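Local coordinates for protein succinyl-CoA ligase (ADP-forming) subunit alpha (Methanosaeta concilii, PDB 6HXI) that belongs to the CoA-ligase family, carries a further region related to the citrate synthase C-terminal domain, and binds coenzyme A, at residues F31-K36 with P334-D339; M144-F149 with D194-G199; A163-R168 with F328-V333; P169-F174 with I225-C230. All coordinates share one frame; numbering follows the deposited sequence.

Contact 1 of 4, residues F31-K36 with P334-D339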
loop_
_atom_site.group_PDB
_atom_site.type_symbol
_atom_site.label_atom_id
_atom_site.label_comp_id
_atom_site.label_asym_id
_atom_site.label_seq_id
_atom_site.Cartn_x
_atom_site.Cartn_y
_atom_site.Cartn_z
ATOM N N PHE B 31 -16.497 -26.559 34.890
ATOM C CA PHE B 31 -17.255 -27.423 35.800
ATOM C C PHE B 31 -17.714 -28.686 35.063
ATOM O O PHE B 31 -17.533 -29.778 35.570
ATOM C CB PHE B 31 -18.460 -26.668 36.384
ATOM C CG PHE B 31 -19.195 -27.431 37.462
ATOM C CD1 PHE B 31 -18.566 -27.762 38.662
ATOM C CD2 PHE B 31 -20.514 -27.824 37.279
ATOM C CE1 PHE B 31 -19.256 -28.459 39.670
ATOM C CE2 PHE B 31 -21.197 -28.537 38.283
ATOM C CZ PHE B 31 -20.565 -28.837 39.472
ATOM N N ASP B 32 -18.231 -28.527 33.838
ATOM C CA ASP B 32 -18.661 -29.633 32.999
ATOM C C ASP B 32 -17.485 -30.582 32.772
ATOM O O ASP B 32 -17.639 -31.784 32.932
ATOM C CB ASP B 32 -19.194 -29.112 31.650
ATOM C CG ASP B 32 -20.325 -28.109 31.732
ATOM O OD1 ASP B 32 -21.097 -28.152 32.729
ATOM O OD2 ASP B 32 -20.452 -27.290 30.801
ATOM N N TYR B 33 -16.296 -30.028 32.479
ATOM C CA TYR B 33 -15.086 -30.811 32.293
ATOM C C TYR B 33 -14.696 -31.646 33.563
ATOM O O TYR B 33 -14.516 -32.860 33.440
ATOM C CB TYR B 33 -13.926 -29.919 31.824
ATOM C CG TYR B 33 -12.686 -30.711 31.509
ATOM C CD1 TYR B 33 -12.566 -31.401 30.307
ATOM C CD2 TYR B 33 -11.640 -30.795 32.420
ATOM C CE1 TYR B 33 -11.436 -32.176 30.029
ATOM C CE2 TYR B 33 -10.504 -31.554 32.152
ATOM C CZ TYR B 33 -10.411 -32.249 30.958
ATOM O OH TYR B 33 -9.291 -32.986 30.690
ATOM N N VAL B 34 -14.574 -30.996 34.752
ATOM C CA VAL B 34 -14.194 -31.655 36.009
ATOM C C VAL B 34 -15.265 -32.659 36.498
ATOM O O VAL B 34 -14.926 -33.567 37.239
ATOM C CB VAL B 34 -13.753 -30.692 37.148
ATOM C CG1 VAL B 34 -12.475 -29.940 36.788
ATOM C CG2 VAL B 34 -14.866 -29.736 37.565
ATOM N N CYS B 35 -16.531 -32.516 36.048
ATOM C CA CYS B 35 -17.643 -33.419 36.368
ATOM C C CYS B 35 -17.698 -34.615 35.442
ATOM O O CYS B 35 -18.543 -35.497 35.624
ATOM C CB CYS B 35 -18.963 -32.659 36.363
ATOM S SG CYS B 35 -19.111 -31.471 37.710
ATOM N N LYS B 36 -16.812 -34.622 34.423
ATOM C CA LYS B 36 -16.678 -35.673 33.414
ATOM C C LYS B 36 -17.915 -35.751 32.518
ATOM O O LYS B 36 -18.258 -36.835 32.042
ATOM C CB LYS B 36 -16.313 -37.047 34.050
ATOM C CG LYS B 36 -15.043 -37.027 34.892
ATOM C CD LYS B 36 -14.528 -38.435 35.168
ATOM C CE LYS B 36 -13.028 -38.552 34.963
ATOM N NZ LYS B 36 -12.618 -38.359 33.536
ATOM N N PRO B 334 -10.409 -34.348 40.183
ATOM C CA PRO B 334 -10.137 -33.810 38.838
ATOM C C PRO B 334 -9.051 -32.718 38.785
ATOM O O PRO B 334 -8.673 -32.155 39.827
ATOM C CB PRO B 334 -11.511 -33.314 38.365
ATOM C CG PRO B 334 -12.494 -33.693 39.452
ATOM C CD PRO B 334 -11.713 -33.885 40.692
ATOM N N ARG B 335 -8.523 -32.439 37.564
ATOM C CA ARG B 335 -7.443 -31.468 37.403
ATOM C C ARG B 335 -7.493 -30.690 36.090
ATOM O O ARG B 335 -7.600 -31.277 35.004
ATOM C CB ARG B 335 -6.093 -32.178 37.567
ATOM C CG ARG B 335 -4.928 -31.271 37.950
ATOM C CD ARG B 335 -3.856 -32.029 38.733
ATOM N NE ARG B 335 -3.123 -33.012 37.927
ATOM C CZ ARG B 335 -3.250 -34.332 38.044
ATOM N NH1 ARG B 335 -4.089 -34.849 38.932
ATOM N NH2 ARG B 335 -2.535 -35.144 37.276
ATOM N N ILE B 336 -7.418 -29.356 36.204
ATOM C CA ILE B 336 -7.391 -28.413 35.080
ATOM C C ILE B 336 -6.116 -27.548 35.245
ATOM O O ILE B 336 -5.840 -27.071 36.356
ATOM C CB ILE B 336 -8.693 -27.537 34.962
ATOM C CG1 ILE B 336 -9.887 -28.358 34.426
ATOM C CG2 ILE B 336 -8.482 -26.268 34.087
ATOM C CD1 ILE B 336 -11.199 -27.533 34.072
ATOM N N PRO B 337 -5.330 -27.326 34.173
ATOM C CA PRO B 337 -4.137 -26.470 34.313
ATOM C C PRO B 337 -4.506 -25.037 34.648
ATOM O O PRO B 337 -5.619 -24.585 34.360
ATOM C CB PRO B 337 -3.471 -26.538 32.935
ATOM C CG PRO B 337 -4.115 -27.646 32.212
ATOM C CD PRO B 337 -5.489 -27.802 32.782
ATOM N N THR B 338 -3.574 -24.322 35.282
ATOM C CA THR B 338 -3.745 -22.920 35.659
ATOM C C THR B 338 -3.841 -22.110 34.379
ATOM O O THR B 338 -3.170 -22.439 33.409
ATOM C CB THR B 338 -2.538 -22.465 36.495
ATOM O OG1 THR B 338 -2.487 -23.273 37.662
ATOM C CG2 THR B 338 -2.590 -20.985 36.890
ATOM N N ASP B 339 -4.685 -21.067 34.373
ATOM C CA ASP B 339 -4.795 -20.166 33.250
ATOM C C ASP B 339 -3.484 -19.389 33.183
ATOM O O ASP B 339 -2.906 -19.047 34.218
ATOM C CB ASP B 339 -5.997 -19.231 33.423
ATOM C CG ASP B 339 -7.329 -19.918 33.195
ATOM O OD1 ASP B 339 -7.435 -20.685 32.226
ATOM O OD2 ASP B 339 -8.279 -19.658 33.974
#
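V34 and Y33, of helix 22-34, pack against P334 and I336 of an extended segment. The contact is mainly apolar. V34 CB lies 3.7 Å from P334 CB, and the P334 ring packs against V34 CB and its carbonyl. The end of I336 reaches both Y33 and V34. Its CG1 is 3.6 Å from Y33 CD2 and 3.8 Å from V34 CG1. The Y33 ring is swung towards it, CG being anti to the backbone N (chi1 -175°). W58 meets the same tyrosine ring edge-to-face.

Polar atoms take part only as neighbours. P334 CG sits 3.3 Å from V34 O. R335 O lies near the plane of the Y33 ring, at its edge, 4.1 Å from CE2. No hydrogen bond crosses the contact. K36, at positive phi, closes the helix in a Schellman motif. Beyond I336, T338 and D339 pair in parallel with a strand of the second subunit, and D339 forms a salt bridge with R350 of that subunit. The chemistry implies a join between helix and extended segment that rests on apolar packing and the fit of the proline ring, with no hydrogen bond across it.

Contact 2 of 4, residues M144-F149 with D194-G199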
loop_
_atom_site.group_PDB
_atom_site.type_symbol
_atom_site.label_atom_id
_atom_site.label_comp_id
_atom_site.label_asym_id
_atom_site.label_seq_id
_atom_site.Cartn_x
_atom_site.Cartn_y
_atom_site.Cartn_z
ATOM N N MET B 144 -26.577 -24.581 41.725
ATOM C CA MET B 144 -25.953 -25.707 41.042
ATOM C C MET B 144 -26.414 -27.053 41.537
ATOM O O MET B 144 -26.864 -27.161 42.668
ATOM C CB MET B 144 -24.404 -25.616 41.081
ATOM C CG MET B 144 -23.759 -25.663 42.454
ATOM S SD MET B 144 -22.156 -26.551 42.432
ATOM C CE MET B 144 -21.215 -25.603 41.255
ATOM N N THR B 145 -26.294 -28.072 40.682
ATOM C CA THR B 145 -26.500 -29.488 40.992
ATOM C C THR B 145 -25.066 -30.025 40.946
ATOM O O THR B 145 -24.414 -29.956 39.891
ATOM C CB THR B 145 -27.429 -30.205 39.985
ATOM O OG1 THR B 145 -28.702 -29.555 39.950
ATOM C CG2 THR B 145 -27.633 -31.679 40.338
ATOM N N ALA B 146 -24.547 -30.480 42.093
ATOM C CA ALA B 146 -23.198 -31.005 42.208
ATOM C C ALA B 146 -22.964 -32.179 41.261
ATOM O O ALA B 146 -23.793 -33.072 41.156
ATOM C CB ALA B 146 -22.917 -31.404 43.634
ATOM N N GLY B 147 -21.885 -32.102 40.509
ATOM C CA GLY B 147 -21.523 -33.095 39.511
ATOM C C GLY B 147 -22.348 -33.079 38.241
ATOM O O GLY B 147 -22.166 -33.965 37.408
ATOM N N ALA B 148 -23.237 -32.079 38.048
ATOM C CA ALA B 148 -24.117 -32.036 36.874
ATOM C C ALA B 148 -24.174 -30.695 36.111
ATOM O O ALA B 148 -23.968 -30.692 34.900
ATOM C CB ALA B 148 -25.519 -32.460 37.266
ATOM N N PHE B 149 -24.490 -29.580 36.792
ATOM C CA PHE B 149 -24.637 -28.272 36.137
ATOM C C PHE B 149 -24.408 -27.139 37.116
ATOM O O PHE B 149 -24.802 -27.240 38.280
ATOM C CB PHE B 149 -26.066 -28.141 35.530
ATOM C CG PHE B 149 -26.381 -26.870 34.776
ATOM C CD1 PHE B 149 -26.094 -26.758 33.419
ATOM C CD2 PHE B 149 -26.986 -25.794 35.414
ATOM C CE1 PHE B 149 -26.392 -25.579 32.715
ATOM C CE2 PHE B 149 -27.263 -24.605 34.714
ATOM C CZ PHE B 149 -26.970 -24.507 33.368
ATOM N N ASP B 194 -21.777 -35.310 53.463
ATOM C CA ASP B 194 -21.264 -35.795 52.176
ATOM C C ASP B 194 -21.388 -34.710 51.094
ATOM O O ASP B 194 -21.145 -34.964 49.918
ATOM C CB ASP B 194 -21.881 -37.134 51.743
ATOM C CG ASP B 194 -23.397 -37.229 51.689
ATOM O OD1 ASP B 194 -24.073 -36.198 51.934
ATOM O OD2 ASP B 194 -23.911 -38.342 51.419
ATOM N N GLY B 195 -21.757 -33.505 51.523
ATOM C CA GLY B 195 -21.886 -32.346 50.657
ATOM C C GLY B 195 -23.260 -32.164 50.055
ATOM O O GLY B 195 -24.161 -32.981 50.270
ATOM N N ILE B 196 -23.422 -31.084 49.303
ATOM C CA ILE B 196 -24.684 -30.802 48.631
ATOM C C ILE B 196 -24.930 -31.733 47.443
ATOM O O ILE B 196 -24.006 -32.152 46.750
ATOM C CB ILE B 196 -24.874 -29.304 48.200
ATOM C CG1 ILE B 196 -23.838 -28.846 47.163
ATOM C CG2 ILE B 196 -24.915 -28.354 49.387
ATOM C CD1 ILE B 196 -24.388 -28.430 45.835
ATOM N N TYR B 197 -26.201 -32.019 47.209
ATOM C CA TYR B 197 -26.684 -32.668 46.012
ATOM C C TYR B 197 -26.947 -31.453 45.078
ATOM O O TYR B 197 -26.403 -31.382 43.976
ATOM C CB TYR B 197 -27.998 -33.420 46.289
ATOM C CG TYR B 197 -28.600 -34.025 45.041
ATOM C CD1 TYR B 197 -29.449 -33.284 44.223
ATOM C CD2 TYR B 197 -28.292 -35.327 44.656
ATOM C CE1 TYR B 197 -29.957 -33.813 43.037
ATOM C CE2 TYR B 197 -28.812 -35.875 43.484
ATOM C CZ TYR B 197 -29.654 -35.116 42.683
ATOM O OH TYR B 197 -30.189 -35.648 41.532
ATOM N N GLU B 198 -27.744 -30.481 45.572
ATOM C CA GLU B 198 -28.138 -29.269 44.866
ATOM C C GLU B 198 -28.163 -28.075 45.831
ATOM O O GLU B 198 -28.477 -28.234 47.014
ATOM C CB GLU B 198 -29.537 -29.489 44.261
ATOM C CG GLU B 198 -29.939 -28.490 43.202
ATOM C CD GLU B 198 -31.225 -28.856 42.495
ATOM O OE1 GLU B 198 -32.305 -28.508 43.022
ATOM O OE2 GLU B 198 -31.158 -29.499 41.421
ATOM N N GLY B 199 -27.869 -26.898 45.308
ATOM C CA GLY B 199 -27.892 -25.650 46.065
ATOM C C GLY B 199 -28.451 -24.508 45.240
ATOM O O GLY B 199 -28.102 -24.385 44.067
#
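M144 pairs with G199 and T145 with E198 in antiparallel register, the first a hydrogen-bonded pair and the second a non-hydrogen-bonded one. M144 N bonds to G199 O at 2.8 Å, and G199 N returns to M144 O at 2.8 Å. A146 N to Y197 O, also 2.8 Å, carries the pairing one residue beyond the strand, where the chain turns a corner at Y197.

The side chains of T145 and E198 share one face. T145 OG1 is 2.9 Å from E198 OE2, but its proton also has F9 O within reach, so the choice of acceptor is not settled. E198 reaches the hydroxyl with an extended chain, CG being anti to the backbone N (chi1 -164°). The main polar partner of its carboxylate is R218, which forms a salt bridge with OE1. T145 CG2 points the same way as the Y197 side chain beside it and is 4.2 Å from Y197 CE1. M144 is on the other face. There I196 CD1 lies 4.0 Å from A146 CB and also approaches M144 CG. F186 of helix 179-192 touches both M144 and I196.

T145 O accepts from both A148 N (3.0 Å) and F149 N, while T145 N bonds to F149 O. A148 and F149 thus both face T145, which is a classic beta bulge. Strands 149-150 and 143-145 form the antiparallel margin of a mixed sheet whose other neighbours, from strand 196-201 onwards, run parallel.

Contact 3 of 4, residues A163-R168 with F328-V333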
loop_
_atom_site.group_PDB
_atom_site.type_symbol
_atom_site.label_atom_id
_atom_site.label_comp_id
_atom_site.label_asym_id
_atom_site.label_seq_id
_atom_site.Cartn_x
_atom_site.Cartn_y
_atom_site.Cartn_z
ATOM N N ALA B 163 -11.962 -28.126 46.249
ATOM C CA ALA B 163 -11.866 -28.058 47.727
ATOM C C ALA B 163 -13.194 -28.336 48.430
ATOM O O ALA B 163 -13.199 -28.883 49.533
ATOM C CB ALA B 163 -11.327 -26.700 48.161
ATOM N N SER B 164 -14.316 -27.945 47.807
ATOM C CA SER B 164 -15.647 -28.179 48.366
ATOM C C SER B 164 -16.295 -29.467 47.833
ATOM O O SER B 164 -17.453 -29.742 48.155
ATOM C CB SER B 164 -16.541 -26.961 48.166
ATOM O OG SER B 164 -16.166 -25.940 49.076
ATOM N N LYS B 165 -15.535 -30.269 47.039
ATOM C CA LYS B 165 -15.978 -31.547 46.472
ATOM C C LYS B 165 -17.338 -31.447 45.736
ATOM O O LYS B 165 -18.211 -32.307 45.879
ATOM C CB LYS B 165 -15.981 -32.666 47.548
ATOM C CG LYS B 165 -14.624 -32.959 48.189
ATOM C CD LYS B 165 -14.678 -34.174 49.129
ATOM C CE LYS B 165 -15.032 -33.804 50.551
ATOM N NZ LYS B 165 -15.199 -35.004 51.420
ATOM N N LEU B 166 -17.497 -30.390 44.954
ATOM C CA LEU B 166 -18.707 -30.094 44.195
ATOM C C LEU B 166 -18.808 -30.807 42.842
ATOM O O LEU B 166 -19.830 -30.686 42.175
ATOM C CB LEU B 166 -18.870 -28.565 44.030
ATOM C CG LEU B 166 -19.103 -27.783 45.347
ATOM C CD1 LEU B 166 -18.932 -26.304 45.134
ATOM C CD2 LEU B 166 -20.482 -28.107 45.970
ATOM N N TYR B 167 -17.776 -31.564 42.453
ATOM C CA TYR B 167 -17.730 -32.354 41.214
ATOM C C TYR B 167 -18.499 -33.700 41.363
ATOM O O TYR B 167 -18.687 -34.401 40.361
ATOM C CB TYR B 167 -16.266 -32.585 40.753
ATOM C CG TYR B 167 -15.365 -33.077 41.866
ATOM C CD1 TYR B 167 -15.290 -34.431 42.182
ATOM C CD2 TYR B 167 -14.631 -32.185 42.638
ATOM C CE1 TYR B 167 -14.502 -34.883 43.240
ATOM C CE2 TYR B 167 -13.837 -32.626 43.691
ATOM C CZ TYR B 167 -13.781 -33.974 43.995
ATOM O OH TYR B 167 -12.973 -34.414 45.011
ATOM N N ARG B 168 -18.953 -34.033 42.603
ATOM C CA ARG B 168 -19.748 -35.212 42.976
ATOM C C ARG B 168 -20.927 -34.828 43.894
ATOM O O ARG B 168 -20.724 -34.070 44.858
ATOM C CB ARG B 168 -18.885 -36.275 43.714
ATOM C CG ARG B 168 -17.963 -35.681 44.788
ATOM C CD ARG B 168 -17.941 -36.560 45.973
ATOM N NE ARG B 168 -17.720 -35.851 47.227
ATOM C CZ ARG B 168 -18.675 -35.238 47.916
ATOM N NH1 ARG B 168 -19.906 -35.155 47.429
ATOM N NH2 ARG B 168 -18.391 -34.643 49.066
ATOM N N PHE B 328 -20.163 -43.372 50.742
ATOM C CA PHE B 328 -19.580 -43.664 49.428
ATOM C C PHE B 328 -18.083 -43.322 49.324
ATOM O O PHE B 328 -17.560 -42.507 50.092
ATOM C CB PHE B 328 -20.390 -42.992 48.297
ATOM C CG PHE B 328 -20.333 -41.484 48.278
ATOM C CD1 PHE B 328 -21.227 -40.728 49.024
ATOM C CD2 PHE B 328 -19.394 -40.817 47.495
ATOM C CE1 PHE B 328 -21.174 -39.332 48.999
ATOM C CE2 PHE B 328 -19.335 -39.425 47.479
ATOM C CZ PHE B 328 -20.227 -38.690 48.228
ATOM N N ASP B 329 -17.417 -43.931 48.331
ATOM C CA ASP B 329 -15.996 -43.781 48.064
ATOM C C ASP B 329 -15.730 -42.484 47.314
ATOM O O ASP B 329 -16.437 -42.170 46.346
ATOM C CB ASP B 329 -15.472 -44.995 47.269
ATOM C CG ASP B 329 -14.957 -46.132 48.133
ATOM O OD1 ASP B 329 -14.151 -45.860 49.059
ATOM O OD2 ASP B 329 -15.340 -47.298 47.873
ATOM N N GLU B 330 -14.709 -41.731 47.764
ATOM C CA GLU B 330 -14.317 -40.471 47.130
ATOM C C GLU B 330 -13.862 -40.674 45.683
ATOM O O GLU B 330 -12.882 -41.399 45.469
ATOM C CB GLU B 330 -13.266 -39.707 47.960
ATOM C CG GLU B 330 -13.843 -38.983 49.175
ATOM C CD GLU B 330 -14.897 -37.898 48.972
ATOM O OE1 GLU B 330 -15.434 -37.416 49.995
ATOM O OE2 GLU B 330 -15.187 -37.528 47.808
ATOM N N PRO B 331 -14.580 -40.107 44.669
ATOM C CA PRO B 331 -14.165 -40.321 43.268
ATOM C C PRO B 331 -12.845 -39.619 42.941
ATOM O O PRO B 331 -12.346 -38.840 43.764
ATOM C CB PRO B 331 -15.353 -39.795 42.452
ATOM C CG PRO B 331 -15.991 -38.785 43.321
ATOM C CD PRO B 331 -15.770 -39.230 44.749
ATOM N N GLU B 332 -12.256 -39.931 41.774
ATOM C CA GLU B 332 -10.973 -39.360 41.361
ATOM C C GLU B 332 -10.999 -37.828 41.394
ATOM O O GLU B 332 -11.957 -37.229 40.896
ATOM C CB GLU B 332 -10.546 -39.890 39.981
ATOM C CG GLU B 332 -10.258 -41.387 39.943
ATOM C CD GLU B 332 -9.081 -41.889 40.765
ATOM O OE1 GLU B 332 -7.938 -41.443 40.510
ATOM O OE2 GLU B 332 -9.301 -42.755 41.644
ATOM N N VAL B 333 -9.988 -37.210 42.046
ATOM C CA VAL B 333 -9.867 -35.759 42.170
ATOM C C VAL B 333 -9.508 -35.167 40.779
ATOM O O VAL B 333 -8.451 -35.492 40.224
ATOM C CB VAL B 333 -8.920 -35.301 43.318
ATOM C CG1 VAL B 333 -8.733 -33.785 43.322
ATOM C CG2 VAL B 333 -9.444 -35.762 44.677
#
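K165, R168 and E330 form a salt-bridge network between the turn that follows helix 158-163 and an extended loop. K165, at positive phi, is the C-prime residue of the Schellman motif ending that helix, and a type I turn runs from K165 to R168. Both side chains meet one carboxylate, that of E330. K165 NZ bonds to E330 OE1 at 2.8 Å, coming from 43° above the carboxylate plane. R168 NE reaches OE2 of E330 at 3.1 Å in a weak bond. With one carboxylate oxygen for each, the two positive charges are probably partly balanced by E330.

The R168 guanidinium is covered on two sides. F328 CZ lies over one face, off centre, and the opposite face rests on K165 O. The F328 ring and the guanidinium are steeply turned, 77° apart, so the ring presents its rim and not its face. R168 CD meets that rim near the ring plane, 3.5 Å from F328 CE2. P331 CD is 3.7 Å from R168 CD. P331 CG also comes to the edge of the Y167 ring, 4.2 Å from CE1. Further along, Y167 OH is 3.8 Å from V333 CG2.

R168 NH1 has a weak bond to D194 O. In the chain, the loop follows helix 308-322 and precedes strand 338-339. The turn leads from helix 158-163 into strand 172-176, and S164 and L166 lie against helix 179-192.

Contact 4 of 4, residues P169-F174 with I225-C230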
loop_
_atom_site.group_PDB
_atom_site.type_symbol
_atom_site.label_atom_id
_atom_site.label_comp_id
_atom_site.label_asym_id
_atom_site.label_seq_id
_atom_site.Cartn_x
_atom_site.Cartn_y
_atom_site.Cartn_z
ATOM N N PRO B 169 -22.142 -35.400 43.684
ATOM C CA PRO B 169 -23.266 -35.071 44.586
ATOM C C PRO B 169 -23.206 -35.713 45.971
ATOM O O PRO B 169 -22.629 -36.787 46.157
ATOM C CB PRO B 169 -24.499 -35.572 43.820
ATOM C CG PRO B 169 -23.994 -36.693 42.983
ATOM C CD PRO B 169 -22.570 -36.314 42.602
ATOM N N GLY B 170 -23.841 -35.038 46.923
ATOM C CA GLY B 170 -24.051 -35.504 48.288
ATOM C C GLY B 170 -25.538 -35.717 48.505
ATOM O O GLY B 170 -26.278 -35.909 47.539
ATOM N N CYS B 171 -25.998 -35.630 49.751
ATOM C CA CYS B 171 -27.401 -35.847 50.131
ATOM C C CYS B 171 -28.139 -34.574 50.555
ATOM O O CYS B 171 -29.325 -34.651 50.893
ATOM C CB CYS B 171 -27.468 -36.897 51.234
ATOM S SG CYS B 171 -27.039 -36.260 52.878
ATOM N N VAL B 172 -27.446 -33.418 50.585
ATOM C CA VAL B 172 -28.009 -32.156 51.080
ATOM C C VAL B 172 -28.656 -31.297 49.995
ATOM O O VAL B 172 -28.031 -30.985 48.990
ATOM C CB VAL B 172 -26.970 -31.340 51.912
ATOM C CG1 VAL B 172 -27.633 -30.168 52.648
ATOM C CG2 VAL B 172 -26.219 -32.242 52.904
ATOM N N GLY B 173 -29.889 -30.877 50.256
ATOM C CA GLY B 173 -30.639 -29.951 49.415
ATOM C C GLY B 173 -30.556 -28.602 50.079
ATOM O O GLY B 173 -31.090 -28.428 51.170
ATOM N N PHE B 174 -29.820 -27.660 49.470
ATOM C CA PHE B 174 -29.566 -26.335 50.046
ATOM C C PHE B 174 -30.255 -25.145 49.341
ATOM O O PHE B 174 -30.203 -25.037 48.115
ATOM C CB PHE B 174 -28.039 -26.068 50.131
ATOM C CG PHE B 174 -27.735 -24.782 50.850
ATOM C CD1 PHE B 174 -27.834 -24.702 52.233
ATOM C CD2 PHE B 174 -27.451 -23.622 50.141
ATOM C CE1 PHE B 174 -27.636 -23.488 52.895
ATOM C CE2 PHE B 174 -27.255 -22.408 50.803
ATOM C CZ PHE B 174 -27.339 -22.349 52.172
ATOM N N ILE B 225 -31.967 -36.730 47.719
ATOM C CA ILE B 225 -31.848 -35.801 48.846
ATOM C C ILE B 225 -32.503 -36.416 50.097
ATOM O O ILE B 225 -33.684 -36.788 50.063
ATOM C CB ILE B 225 -32.448 -34.408 48.478
ATOM C CG1 ILE B 225 -31.562 -33.689 47.433
ATOM C CG2 ILE B 225 -32.680 -33.518 49.731
ATOM C CD1 ILE B 225 -32.240 -32.611 46.582
ATOM N N LYS B 226 -31.730 -36.502 51.199
ATOM C CA LYS B 226 -32.173 -37.033 52.496
ATOM C C LYS B 226 -32.139 -35.921 53.571
ATOM O O LYS B 226 -32.645 -36.101 54.674
ATOM C CB LYS B 226 -31.256 -38.200 52.937
ATOM C CG LYS B 226 -30.795 -39.145 51.827
ATOM C CD LYS B 226 -31.888 -40.077 51.327
ATOM C CE LYS B 226 -31.367 -41.040 50.296
ATOM N NZ LYS B 226 -32.475 -41.792 49.668
ATOM N N MET B 227 -31.542 -34.771 53.240
ATOM C CA MET B 227 -31.344 -33.675 54.181
ATOM C C MET B 227 -31.610 -32.324 53.519
ATOM O O MET B 227 -31.142 -32.095 52.397
ATOM C CB MET B 227 -29.875 -33.746 54.597
ATOM C CG MET B 227 -29.606 -33.390 55.995
ATOM S SD MET B 227 -27.824 -33.527 56.227
ATOM C CE MET B 227 -27.532 -32.016 57.018
ATOM N N ILE B 228 -32.339 -31.416 54.208
ATOM C CA ILE B 228 -32.597 -30.059 53.688
ATOM C C ILE B 228 -31.924 -29.016 54.603
ATOM O O ILE B 228 -31.904 -29.176 55.815
ATOM C CB ILE B 228 -34.097 -29.743 53.380
ATOM C CG1 ILE B 228 -34.790 -30.918 52.620
ATOM C CG2 ILE B 228 -34.233 -28.419 52.587
ATOM C CD1 ILE B 228 -36.338 -30.891 52.574
ATOM N N ALA B 229 -31.290 -28.010 54.017
ATOM C CA ALA B 229 -30.614 -26.964 54.784
ATOM C C ALA B 229 -30.950 -25.616 54.182
ATOM O O ALA B 229 -30.898 -25.474 52.963
ATOM C CB ALA B 229 -29.108 -27.188 54.761
ATOM N N CYS B 230 -31.323 -24.627 55.009
ATOM C CA CYS B 230 -31.569 -23.302 54.447
ATOM C C CYS B 230 -31.055 -22.172 55.316
ATOM O O CYS B 230 -30.879 -22.320 56.516
ATOM C CB CYS B 230 -33.021 -23.090 54.043
ATOM S SG CYS B 230 -34.159 -22.963 55.419
#
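C171 O accepts two backbone bonds, from K226 N at 3.1 Å and from M227 N at 3.2 Å. The pairing then becomes regular and parallel. G173 N bonds to M227 O at 2.8 Å, and A229 N bonds to G173 O at 2.9 Å. The segments 172-174 and 227-230 of the two strands run in the same general sense, 27° apart.

V172, M227, F174 and A229 place their side chains on one face. V172 splits its two methyls: CG2 is 3.9 Å from M227 SD, and CG1 is 3.9 Å from A229 CB. F174 sets its ring edge to the same methyl, A229 CB lying in the ring plane 3.8 Å from CD1. The opposite face has no side chain at G173. Here I225 CG2 comes within 3.9 Å of G173 N, and I228 CG2 lies close to G173 O.

Further out, F174 O is hydrogen-bonded to Y219 OH. C171 N donates a hydrogen bond to D194 OD1. K226 NZ turns away to P223 O. Strand 196-201 pairs along the other edge of strand 172-176. The face with V172 and F174 is covered by helix 179-192, while M227 and A229 meet helix 308-322. I228, on the reverse face, packs on helix 212-221, so the parallel strands lie between helices in a three-layer alpha/beta/alpha arrangement.

The first segments follow each other along the chain, at 31-36, 144-149, 163-168 and 169-174. The second segments follow at 194-199, 225-230, 328-333 and 334-339. Contact 1 therefore encloses the other three. Contacts 2 and 4 share one mixed six-stranded sheet, their centres about 9 Å apart, because strands 196-201 and 172-176 are neighbours in it. Contact 3 lies about 11 Å from contact 2 and about 13 Å from contact 1, between centres. Residues 328-339 thus run from the turn leading into that sheet to helix 22-34, which follows strand 15-18 of the seven-stranded sheet, and then pair with a strand of the second subunit.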